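Local coordinates for alanine dehydrogenase/pyridine nucleotide transhydrogenase (Mycobacterium smegmatis str. MC2 155, PDB 3P2Y), which probably takes part in proton-pumping hydride transfer between NADH and NADP, as the alpha 1 subunit of a pyridine nucleotide transhydrogenase, at residues Pro138-Ala143 and Thr365-Ala370; Val107-Leu112 and Phe132-Ile137; Ser186-Gly191 and Asp261-Phe266. All blocks are in the same frame, centred on the assembly; numbering follows the deposited sequence. Where two conformers were deposited one is given.

Contacts 1 and 2 lie side by side, their centres 13 Å apart, where the chain's last helix meets the N-terminal sheet, while the centre of contact 3 lies 35 Å from that of contact 2, across the centre of the chain. Contacts 2 and 3 are buried and belong to a parallel sheet and a mixed sheet respectively: in contact 2 neighbouring strands exchange backbone hydrogen bonds, whereas in contact 3 a helix and its following turn pack on a strand with no hydrogen bond between the segments. Contact 1 is partly exposed and adds a salt-bridge network to an apolar patch. Contacts 1 and 2 touch directly, Ile-137 packing on Ala-143 and Ile-368, and Phe-132 on Val-369.

Contact 1 (Pro138-Ala143 and Thr365-Ala370); sequences PRISRA and TDEIVA
Arg-142 reaches across to the N-terminus of the helix that starts at Glu-367, where Asp-366 serves as N-cap, and a salt-bridge network joins the loop 138-143 to the C-terminal segment 365-370. Arg-142 CB lies 3.9 Å from Ile-368 CD1. The chain then bends at chi3 (54°), turning the guanidinium back toward the helix, with CD near Glu-367 OE1 and one face resting on Ile-368 CD1. At the tip the grip on Asp-366 is end-on: NH1 gives a nearly straight bond (172°) to OD1 at 3.1 Å, and NH2 reaches OD2 at 2.8 Å. The guanidinium and the Asp-366 carboxylate planes are 53° apart, and OD1 is met from above the carboxylate plane. NH1 also makes a weak bond to Glu-367 OE1. Arginine suits this place because two acids and an apolar methyl can share its flat end.

Beneath it, Ile-368 meets Pro-138, Ile-140 and Ala-143, a proline ring, a branched isoleucine and a small alanine, all apolar; Ile-140 CD1 touches Ile-368 CG1 at 3.7 Å. Leu-350 and Leu-353 of helix 336-354 also touch Ile-368. Asp-366 OD1 does double duty, accepting from Arg-142 and, at 2.9 Å, from Ile-368 N in the capping bond.

Contact 2 (Val107-Leu112 and Phe132-Ile137); sequences VLIGFL and FAMESI
The ring of Phe-132 is met at its edge by Val-107 CG1, 3.7 Å from CE2, and by the carbonyl oxygen of Leu-108; Ile-109 CG1 approaches obliquely. This is the strand pairing of a beta-alpha-beta unit, strands 107-110 and 130-133 running parallel with helix 118-126 between them in sequence. Phe-132 and Ile-109 share one sheet face, where large apolar groups suit the packing against helices 367-372 and 336-354. The second ring, Phe-111, has Glu-135 at its edge, with OE1 in the ring plane and the carboxylate turned 71° to it, while Met-134 CB comes in obliquely. Tyr-343 meets this ring too, their planes at about 35°.

The backbones are joined by three bonds: Phe-132 N to Leu-108 O, Gly-110 N to Phe-132 O, and Met-134 N to Gly-110 O (2.8 Å). The last comes from above the carbonyl plane, as the chain leaves the strand for a 3-10 turn.

Met-134, bent at chi2 (-59°) and chi3, curls its sulfur toward Ile-109, SD lying 3.6 Å from CG2; a flexible thioether can follow that path. Leu-112 CB packs on Ala-133 CB, a methylene against a methyl, the short alanine letting the leucine lie close over the strand. Beyond the strand ends, the Glu-135 carboxylate accepts from two consecutive amides: OE2 takes the N-H of Ala-113, and OE1 uses its syn lone pair for Leu-112 N at 2.9 Å.

Contact 3 (Ser186-Gly191 and Asp261-Phe266); sequences SALVLG and DAITKF. With NA (sodium ion), chain E.
Leu-188 sets its CB squarely over the ring of Phe-266, 3.5 Å from the centroid and 11° off the normal, a CH-pi contact on one face. The strand 186-190 belongs to the C-terminal, Rossmann-type part of the protein, and Ile-263 of helix 249-263 and Phe-266 of the turn that follows pack against it. Ser-186 CB approaches the same ring obliquely, 3.6 Å from CD1; a small side chain suits this partly exposed end of the strand. With CG anti to the backbone N (chi1 171°), Leu-188 sends CD2 onward to Ile-263 CG1 at 3.8 Å, the two side chains crossing at about a right angle. Farther along, Leu-190 CD1 meets Ile-263 CD1, branched apolar chains filling the buried side.

A type I turn from Ile-263 to Phe-266 positions the ring by bringing the chain off the helix, closed by Phe-266 N to Ile-263 O (3.1 Å). Thr-211 of the adjoining strand 209-213 touches both Leu-188 and Phe-266, and Val-269 touches Ile-263 and Leu-190. Outermost, the turn offers a backbone carbonyl to a sodium ion whose other ligands here are five waters: Lys-265 O binds the metal at 2.6 Å.

Contact 1 (Pro138-Ala143 and Thr365-Ala370)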
loop_
_atom_site.group_PDB
_atom_site.type_symbol
_atom_site.label_atom_id
_atom_site.label_comp_id
_atom_site.label_asym_id
_atom_site.label_seq_id
_atom_site.Cartn_x
_atom_site.Cartn_y
_atom_site.Cartn_z
ATOM N N PRO A 138 5.774 -28.142 16.626
ATOM C CA PRO A 138 6.444 -28.941 15.592
ATOM C C PRO A 138 5.665 -28.933 14.288
ATOM O O PRO A 138 4.427 -28.768 14.298
ATOM C CB PRO A 138 6.522 -30.349 16.216
ATOM C CG PRO A 138 5.510 -30.378 17.290
ATOM C CD PRO A 138 5.317 -28.952 17.767
ATOM N N ARG A 139 6.393 -29.100 13.175
ATOM C CA ARG A 139 5.778 -29.068 11.857
ATOM C C ARG A 139 5.252 -30.458 11.524
ATOM O O ARG A 139 5.836 -31.182 10.724
ATOM C CB ARG A 139 6.788 -28.616 10.800
ATOM N N ILE A 140 4.157 -30.819 12.181
ATOM C CA ILE A 140 3.503 -32.125 12.024
ATOM C C ILE A 140 2.018 -31.906 11.721
ATOM O O ILE A 140 1.454 -30.826 12.015
ATOM C CB ILE A 140 3.684 -33.035 13.264
ATOM C CG1 ILE A 140 2.967 -32.450 14.500
ATOM C CG2 ILE A 140 5.197 -33.324 13.538
ATOM C CD1 ILE A 140 2.996 -33.377 15.729
ATOM N N SER A 141 1.386 -32.927 11.143
ATOM C CA SER A 141 -0.013 -32.864 10.688
ATOM C C SER A 141 -0.971 -32.363 11.773
ATOM O O SER A 141 -1.805 -31.470 11.538
ATOM C CB SER A 141 -0.465 -34.250 10.190
ATOM O OG SER A 141 -1.699 -34.173 9.481
ATOM N N ARG A 142 -0.855 -32.957 12.957
ATOM C CA ARG A 142 -1.743 -32.660 14.092
ATOM C C ARG A 142 -1.628 -31.185 14.536
ATOM O O ARG A 142 -2.507 -30.672 15.244
ATOM C CB ARG A 142 -1.433 -33.545 15.308
ATOM C CG ARG A 142 -1.867 -35.016 15.209
ATOM C CD ARG A 142 -1.626 -35.743 16.538
ATOM N NE ARG A 142 -2.252 -35.063 17.671
ATOM C CZ ARG A 142 -1.600 -34.574 18.739
ATOM N NH1 ARG A 142 -0.281 -34.675 18.854
ATOM N NH2 ARG A 142 -2.280 -33.986 19.709
ATOM N N ALA A 143 -0.526 -30.538 14.159
ATOM C CA ALA A 143 -0.249 -29.156 14.624
ATOM C C ALA A 143 -0.517 -28.124 13.523
ATOM O O ALA A 143 -0.215 -26.929 13.680
ATOM C CB ALA A 143 1.185 -29.045 15.116
ATOM N N THR A 365 3.318 -36.514 27.082
ATOM C CA THR A 365 3.518 -37.621 26.146
ATOM C C THR A 365 3.025 -37.228 24.776
ATOM O O THR A 365 3.271 -37.912 23.788
ATOM C CB THR A 365 2.826 -38.927 26.609
ATOM O OG1 THR A 365 1.399 -38.794 26.516
ATOM C CG2 THR A 365 3.226 -39.252 28.033
ATOM N N ASP A 366 2.322 -36.106 24.722
ATOM C CA ASP A 366 1.898 -35.549 23.445
ATOM C C ASP A 366 3.075 -34.742 22.886
ATOM O O ASP A 366 3.524 -33.779 23.512
ATOM C CB ASP A 366 0.664 -34.680 23.659
ATOM C CG ASP A 366 0.142 -34.054 22.354
ATOM O OD1 ASP A 366 0.972 -33.676 21.492
ATOM O OD2 ASP A 366 -1.102 -33.931 22.229
ATOM N N GLU A 367 3.535 -35.159 21.703
ATOM C CA GLU A 367 4.692 -34.596 21.012
ATOM C C GLU A 367 4.648 -33.060 20.852
ATOM O O GLU A 367 5.666 -32.379 20.889
ATOM C CB GLU A 367 4.797 -35.268 19.640
ATOM C CG GLU A 367 3.474 -35.266 18.828
ATOM C CD GLU A 367 2.608 -36.527 18.965
ATOM O OE1 GLU A 367 1.792 -36.737 18.038
ATOM O OE2 GLU A 367 2.720 -37.286 19.969
ATOM N N ILE A 368 3.452 -32.525 20.652
ATOM C CA ILE A 368 3.282 -31.082 20.430
ATOM C C ILE A 368 3.558 -30.334 21.730
ATOM O O ILE A 368 4.243 -29.303 21.740
ATOM C CB ILE A 368 1.845 -30.734 19.905
ATOM C CG1 ILE A 368 1.632 -31.312 18.500
ATOM C CG2 ILE A 368 1.608 -29.203 19.931
ATOM C CD1 ILE A 368 0.210 -31.192 17.960
ATOM N N VAL A 369 3.000 -30.869 22.813
ATOM C CA VAL A 369 3.148 -30.314 24.143
ATOM C C VAL A 369 4.616 -30.392 24.599
ATOM O O VAL A 369 5.188 -29.407 25.072
ATOM C CB VAL A 369 2.186 -31.056 25.138
ATOM C CG1 VAL A 369 2.409 -30.576 26.596
ATOM C CG2 VAL A 369 0.706 -30.890 24.686
ATOM N N ALA A 370 5.232 -31.567 24.444
ATOM C CA ALA A 370 6.625 -31.744 24.828
ATOM C C ALA A 370 7.593 -30.874 23.998
ATOM O O ALA A 370 8.513 -30.267 24.564
ATOM C CB ALA A 370 7.015 -33.227 24.737
#

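Contact 2 (Val107-Leu112 and Phe132-Ile137)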
loop_
_atom_site.group_PDB
_atom_site.type_symbol
_atom_site.label_atom_id
_atom_site.label_comp_id
_atom_site.label_asym_id
_atom_site.label_seq_id
_atom_site.Cartn_x
_atom_site.Cartn_y
_atom_site.Cartn_z
ATOM N N VAL A 107 0.538 -21.169 33.326
ATOM C CA VAL A 107 1.029 -21.505 31.990
ATOM C C VAL A 107 1.116 -20.198 31.206
ATOM O O VAL A 107 0.268 -19.326 31.364
ATOM C CB VAL A 107 0.062 -22.503 31.300
ATOM C CG1 VAL A 107 0.288 -22.609 29.758
ATOM C CG2 VAL A 107 0.184 -23.915 31.928
ATOM N N LEU A 108 2.154 -20.072 30.380
ATOM C CA LEU A 108 2.285 -18.936 29.468
ATOM C C LEU A 108 2.402 -19.495 28.064
ATOM O O LEU A 108 3.146 -20.466 27.838
ATOM C CB LEU A 108 3.555 -18.138 29.791
ATOM C CG LEU A 108 3.900 -16.994 28.814
ATOM C CD1 LEU A 108 2.897 -15.826 28.893
ATOM C CD2 LEU A 108 5.346 -16.486 29.102
ATOM N N ILE A 109 1.665 -18.897 27.130
ATOM C CA ILE A 109 1.727 -19.301 25.716
ATOM C C ILE A 109 1.990 -18.041 24.936
ATOM O O ILE A 109 1.286 -17.051 25.136
ATOM C CB ILE A 109 0.386 -19.893 25.215
ATOM C CG1 ILE A 109 0.086 -21.223 25.942
ATOM C CG2 ILE A 109 0.433 -20.115 23.663
ATOM C CD1 ILE A 109 -1.356 -21.776 25.720
ATOM N N GLY A 110 2.979 -18.079 24.030
ATOM C CA GLY A 110 3.232 -16.914 23.154
ATOM C C GLY A 110 4.451 -17.164 22.281
ATOM O O GLY A 110 5.017 -18.255 22.322
ATOM N N PHE A 111 4.881 -16.160 21.524
ATOM C CA PHE A 111 6.197 -16.249 20.895
ATOM C C PHE A 111 7.188 -15.995 22.014
ATOM O O PHE A 111 7.112 -14.965 22.674
ATOM C CB PHE A 111 6.401 -15.202 19.801
ATOM C CG PHE A 111 5.618 -15.468 18.542
ATOM C CD1 PHE A 111 5.823 -16.627 17.799
ATOM C CD2 PHE A 111 4.692 -14.534 18.072
ATOM C CE1 PHE A 111 5.113 -16.859 16.604
ATOM C CE2 PHE A 111 3.974 -14.757 16.907
ATOM C CZ PHE A 111 4.172 -15.941 16.155
ATOM N N LEU A 112 8.074 -16.960 22.261
ATOM C CA LEU A 112 9.024 -16.854 23.365
ATOM C C LEU A 112 10.480 -16.838 22.937
ATOM O O LEU A 112 11.357 -17.003 23.785
ATOM C CB LEU A 112 8.798 -17.971 24.419
ATOM C CG LEU A 112 7.393 -18.013 25.021
ATOM C CD1 LEU A 112 7.186 -19.234 25.959
ATOM C CD2 LEU A 112 7.076 -16.726 25.772
ATOM N N PHE A 132 5.052 -22.278 26.809
ATOM C CA PHE A 132 5.037 -22.940 25.506
ATOM C C PHE A 132 5.339 -21.894 24.464
ATOM O O PHE A 132 4.639 -20.900 24.400
ATOM C CB PHE A 132 3.676 -23.584 25.234
ATOM C CG PHE A 132 3.317 -24.665 26.237
ATOM C CD1 PHE A 132 3.679 -25.987 25.990
ATOM C CD2 PHE A 132 2.683 -24.345 27.439
ATOM C CE1 PHE A 132 3.371 -27.002 26.919
ATOM C CE2 PHE A 132 2.391 -25.343 28.394
ATOM C CZ PHE A 132 2.731 -26.675 28.113
ATOM N N ALA A 133 6.396 -22.113 23.686
ATOM C CA ALA A 133 6.818 -21.180 22.611
ATOM C C ALA A 133 6.107 -21.543 21.304
ATOM O O ALA A 133 6.236 -22.678 20.787
ATOM C CB ALA A 133 8.339 -21.263 22.400
ATOM N N MET A 134 5.378 -20.588 20.743
ATOM C CA MET A 134 4.665 -20.867 19.503
ATOM C C MET A 134 5.649 -21.162 18.357
ATOM O O MET A 134 5.318 -21.915 17.444
ATOM C CB MET A 134 3.711 -19.718 19.159
ATOM C CG MET A 134 2.533 -19.548 20.173
ATOM S SD MET A 134 1.491 -21.042 20.326
ATOM C CE MET A 134 0.695 -21.050 18.691
ATOM N N GLU A 135 6.862 -20.616 18.427
ATOM C CA GLU A 135 7.876 -20.910 17.404
ATOM C C GLU A 135 8.286 -22.382 17.415
ATOM O O GLU A 135 8.838 -22.878 16.416
ATOM C CB GLU A 135 9.154 -20.064 17.618
ATOM C CG GLU A 135 8.961 -18.548 17.652
ATOM C CD GLU A 135 8.852 -17.995 19.083
ATOM O OE1 GLU A 135 8.275 -18.673 19.964
ATOM O OE2 GLU A 135 9.298 -16.851 19.310
ATOM N N SER A 136 8.058 -23.064 18.539
ATOM C CA SER A 136 8.518 -24.444 18.752
ATOM C C SER A 136 7.425 -25.488 18.524
ATOM O O SER A 136 7.664 -26.687 18.755
ATOM C CB SER A 136 9.142 -24.612 20.147
ATOM O OG SER A 136 10.327 -23.801 20.250
ATOM N N ILE A 137 6.253 -25.050 18.047
ATOM C CA ILE A 137 5.198 -25.971 17.618
ATOM C C ILE A 137 5.793 -26.813 16.478
ATOM O O ILE A 137 6.302 -26.272 15.505
ATOM C CB ILE A 137 3.928 -25.208 17.110
ATOM C CG1 ILE A 137 3.280 -24.392 18.248
ATOM C CG2 ILE A 137 2.888 -26.191 16.496
ATOM C CD1 ILE A 137 2.609 -25.235 19.299
#

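Contact 3 (Ser186-Gly191 and Asp261-Phe266)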
loop_
_atom_site.group_PDB
_atom_site.type_symbol
_atom_site.label_atom_id
_atom_site.label_comp_id
_atom_site.label_asym_id
_atom_site.label_seq_id
_atom_site.Cartn_x
_atom_site.Cartn_y
_atom_site.Cartn_z
ATOM N N SER A 186 7.388 -6.524 -13.262
ATOM C CA SER A 186 7.869 -7.875 -12.991
ATOM C C SER A 186 8.284 -7.943 -11.523
ATOM O O SER A 186 9.007 -7.077 -11.049
ATOM C CB SER A 186 9.033 -8.249 -13.900
ATOM O OG SER A 186 8.601 -8.343 -15.250
ATOM N N ALA A 187 7.795 -8.959 -10.820
ATOM C CA ALA A 187 8.113 -9.152 -9.404
ATOM C C ALA A 187 8.852 -10.471 -9.217
ATOM O O ALA A 187 8.467 -11.500 -9.782
ATOM C CB ALA A 187 6.833 -9.152 -8.562
ATOM N N LEU A 188 9.921 -10.402 -8.427
ATOM C CA LEU A 188 10.728 -11.583 -8.062
ATOM C C LEU A 188 10.677 -11.785 -6.557
ATOM O O LEU A 188 10.873 -10.829 -5.788
ATOM C CB LEU A 188 12.195 -11.340 -8.472
ATOM C CG LEU A 188 13.245 -12.361 -7.989
ATOM C CD1 LEU A 188 13.016 -13.716 -8.687
ATOM C CD2 LEU A 188 14.628 -11.834 -8.369
ATOM N N VAL A 189 10.395 -13.020 -6.132
ATOM C CA VAL A 189 10.400 -13.323 -4.698
ATOM C C VAL A 189 11.543 -14.292 -4.448
ATOM O O VAL A 189 11.641 -15.335 -5.112
ATOM C CB VAL A 189 9.047 -13.921 -4.259
ATOM C CG1 VAL A 189 9.063 -14.313 -2.763
ATOM C CG2 VAL A 189 7.931 -12.857 -4.507
ATOM N N LEU A 190 12.398 -13.931 -3.493
ATOM C CA LEU A 190 13.568 -14.748 -3.141
ATOM C C LEU A 190 13.328 -15.335 -1.762
ATOM O O LEU A 190 13.211 -14.592 -0.760
ATOM C CB LEU A 190 14.830 -13.864 -3.159
ATOM C CG LEU A 190 15.191 -13.243 -4.515
ATOM C CD1 LEU A 190 16.467 -12.358 -4.326
ATOM C CD2 LEU A 190 15.406 -14.332 -5.629
ATOM N N GLY A 191 13.197 -16.661 -1.720
ATOM C CA GLY A 191 12.809 -17.379 -0.492
ATOM C C GLY A 191 11.314 -17.592 -0.581
ATOM O O GLY A 191 10.545 -16.634 -0.447
ATOM N N ASP A 261 22.495 -11.087 -11.800
ATOM C CA ASP A 261 22.002 -10.604 -13.095
ATOM C C ASP A 261 20.485 -10.675 -13.197
ATOM O O ASP A 261 19.839 -9.759 -13.725
ATOM C CB ASP A 261 22.583 -11.427 -14.253
ATOM C CG ASP A 261 24.078 -11.221 -14.442
ATOM O OD1 ASP A 261 24.652 -10.259 -13.878
ATOM O OD2 ASP A 261 24.687 -12.046 -15.168
ATOM N N ALA A 262 19.916 -11.773 -12.706
ATOM C CA ALA A 262 18.478 -11.930 -12.776
ATOM C C ALA A 262 17.787 -10.806 -12.000
ATOM O O ALA A 262 16.843 -10.210 -12.511
ATOM C CB ALA A 262 18.057 -13.276 -12.282
ATOM N N ILE A 263 18.275 -10.504 -10.798
ATOM C CA ILE A 263 17.656 -9.457 -9.938
ATOM C C ILE A 263 17.541 -8.106 -10.648
ATOM O O ILE A 263 16.530 -7.387 -10.508
ATOM C CB ILE A 263 18.400 -9.319 -8.593
ATOM C CG1 ILE A 263 18.192 -10.568 -7.720
ATOM C CG2 ILE A 263 17.999 -8.019 -7.839
ATOM C CD1 ILE A 263 19.279 -10.738 -6.652
ATOM N N THR A 264 18.558 -7.764 -11.446
ATOM C CA THR A 264 18.579 -6.450 -12.093
ATOM C C THR A 264 17.407 -6.235 -13.018
ATOM O O THR A 264 17.083 -5.089 -13.330
ATOM C CB THR A 264 19.908 -6.202 -12.904
ATOM O OG1 THR A 264 19.959 -7.052 -14.065
ATOM C CG2 THR A 264 21.103 -6.437 -12.022
ATOM N N LYS A 265 16.759 -7.331 -13.436
ATOM C CA LYS A 265 15.675 -7.282 -14.431
ATOM C C LYS A 265 14.286 -6.978 -13.846
ATOM O O LYS A 265 13.338 -6.772 -14.603
ATOM C CB LYS A 265 15.540 -8.590 -15.221
ATOM C CG LYS A 265 16.818 -9.128 -15.870
ATOM C CD LYS A 265 17.491 -8.089 -16.742
ATOM C CE LYS A 265 18.543 -8.748 -17.636
ATOM N NZ LYS A 265 19.262 -7.712 -18.436
ATOM N N PHE A 266 14.172 -6.931 -12.531
ATOM C CA PHE A 266 12.835 -6.864 -11.899
ATOM C C PHE A 266 12.506 -5.493 -11.336
ATOM O O PHE A 266 13.411 -4.771 -10.882
ATOM C CB PHE A 266 12.726 -7.919 -10.801
ATOM C CG PHE A 266 12.614 -9.312 -11.345
ATOM C CD1 PHE A 266 11.374 -9.852 -11.634
ATOM C CD2 PHE A 266 13.769 -10.053 -11.606
ATOM C CE1 PHE A 266 11.277 -11.157 -12.165
ATOM C CE2 PHE A 266 13.692 -11.337 -12.155
ATOM C CZ PHE A 266 12.451 -11.882 -12.434
HETATM NA NA NA E . 12.458 -5.305 -16.631
HETATM O O HOH W 1 14.975 -4.606 -17.064
HETATM O O HOH W 2 11.821 -7.905 -17.010
HETATM O O HOH W 3 10.382 -5.350 -15.695
HETATM O O HOH W 4 11.353 -3.366 -17.764
HETATM O O HOH W 5 12.964 -3.253 -14.515
#